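Local coordinates for glycosyl hydrolases family 31 family protein (Aspergillus niger, PDB 6DRU), which releases alpha-xylose from the non-reducing terminal glucose of xyloglucan oligosaccharides, as an alpha-xylosidase of glycoside hydrolase family 31, at residues A579-T582 and P583-V586. Residues are numbered along the deposited sequence; the frame is centred on the assembly and turned at random.
Sequences ASNT and PIIV
Thr582 lies alongside Val586, one helical turn further on, the two side chains pointing the same way with Thr582 CG2 4.2 Å from Val586 CG2. The methyl of Thr582 gets there because CG2 stands opposite the backbone N across the CA-CB bond. The same rotamer (chi1 -55°) sets OG1 next to that nitrogen, and the hydroxyl hydrogen-bonds back to the carbonyl of Gly578, before the helix begins. Val586 CG2 also lies near the Thr582 carbonyl oxygen.

Thr582 O accepts a hydrogen bond from Val586 N over 3.0 Å, nearly straight at 165°. Asn581 O takes the preceding one from Ile585 N, also at 3.0 Å, and Ile585 CG1 packs beside the same oxygen. Pro583 suits this first turn: its ring nitrogen has no hydrogen to give, and the ring lies against the incoming chain, with Pro583 CD 3.3 Å from Ala579 O and Pro583 CG 3.4 Å from Ser580 O.

On another side of the turn, Asn581 and Ile584 cross at a slant, and the carboxamide meets the isoleucine through Asn581 OD1, 3.7 Å from the terminal methyl CD1 of Ile584. The extended isoleucine chain (chi2 -179°) carries that methyl out to the amide. At the other branch of the amide, ND2 is held by the carbonyl of Tyr577. Asn581 and Ile584 both lean on Val542 of helix 535-548, while the buried Ile585 packs on Leu545 of the same helix.

A loop of helical backbone shape thus winds into the first turn of helix 582-594, opened by successive i to i+4 bonds, with proline as its second residue, where the missing N-H costs no helical hydrogen bond, within the family 31 TIM-barrel domain and away from the xylose pocket.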
loop_
_atom_site.group_PDB
_atom_site.type_symbol
_atom_site.label_atom_id
_atom_site.label_comp_id
_atom_site.label_asym_id
_atom_site.label_seq_id
_atom_site.Cartn_x
_atom_site.Cartn_y
_atom_site.Cartn_z
ATOM N N ALA A 579 -3.475 -11.616 61.604
ATOM C CA ALA A 579 -3.204 -10.801 62.784
ATOM C C ALA A 579 -1.709 -10.635 63.023
ATOM O O ALA A 579 -1.272 -9.576 63.488
ATOM C CB ALA A 579 -3.875 -11.415 64.012
ATOM N N SER A 580 -0.913 -11.661 62.711
ATOM C CA SER A 580 0.527 -11.576 62.939
ATOM C C SER A 580 1.204 -10.633 61.954
ATOM O O SER A 580 2.261 -10.071 62.263
ATOM C CB SER A 580 1.158 -12.966 62.850
ATOM O OG SER A 580 0.916 -13.556 61.584
ATOM N N ASN A 581 0.618 -10.447 60.771
ATOM C CA ASN A 581 1.227 -9.620 59.738
ATOM C C ASN A 581 0.808 -8.160 59.810
ATOM O O ASN A 581 1.508 -7.304 59.255
ATOM C CB ASN A 581 0.891 -10.176 58.352
ATOM C CG ASN A 581 1.659 -11.441 58.036
ATOM O OD1 ASN A 581 2.857 -11.536 58.299
ATOM N ND2 ASN A 581 0.971 -12.425 57.468
ATOM N N THR A 582 -0.314 -7.857 60.464
ATOM C CA THR A 582 -0.750 -6.468 60.608
ATOM C C THR A 582 0.314 -5.562 61.219
ATOM O O THR A 582 0.553 -4.478 60.665
ATOM C CB THR A 582 -2.052 -6.412 61.420
ATOM O OG1 THR A 582 -3.036 -7.258 60.812
ATOM C CG2 THR A 582 -2.580 -4.988 61.472
ATOM N N PRO A 583 0.983 -5.919 62.323
ATOM C CA PRO A 583 2.034 -5.024 62.836
ATOM C C PRO A 583 3.210 -4.870 61.887
ATOM O O PRO A 583 3.868 -3.822 61.900
ATOM C CB PRO A 583 2.452 -5.692 64.154
ATOM C CG PRO A 583 2.088 -7.120 63.979
ATOM C CD PRO A 583 0.822 -7.104 63.187
ATOM N N ILE A 584 3.497 -5.880 61.065
ATOM C CA ILE A 584 4.585 -5.765 60.098
ATOM C C ILE A 584 4.224 -4.760 59.010
ATOM O O ILE A 584 5.038 -3.906 58.634
ATOM C CB ILE A 584 4.922 -7.141 59.497
ATOM C CG1 ILE A 584 5.090 -8.185 60.600
ATOM C CG2 ILE A 584 6.184 -7.059 58.658
ATOM C CD1 ILE A 584 5.448 -9.559 60.077
ATOM N N ILE A 585 3.001 -4.850 58.485
ATOM C CA ILE A 585 2.581 -3.959 57.408
ATOM C C ILE A 585 2.494 -2.520 57.901
ATOM O O ILE A 585 2.919 -1.586 57.210
ATOM C CB ILE A 585 1.243 -4.440 56.816
ATOM C CG1 ILE A 585 1.372 -5.878 56.308
ATOM C CG2 ILE A 585 0.797 -3.517 55.692
ATOM C CD1 ILE A 585 0.058 -6.495 55.880
ATOM N N VAL A 586 1.941 -2.316 59.100
ATOM C CA VAL A 586 1.778 -0.966 59.629
ATOM C C VAL A 586 3.129 -0.343 59.964
ATOM O O VAL A 586 3.296 0.880 59.875
ATOM C CB VAL A 586 0.835 -0.991 60.847
ATOM C CG1 VAL A 586 0.710 0.392 61.465
ATOM C CG2 VAL A 586 -0.538 -1.508 60.438
#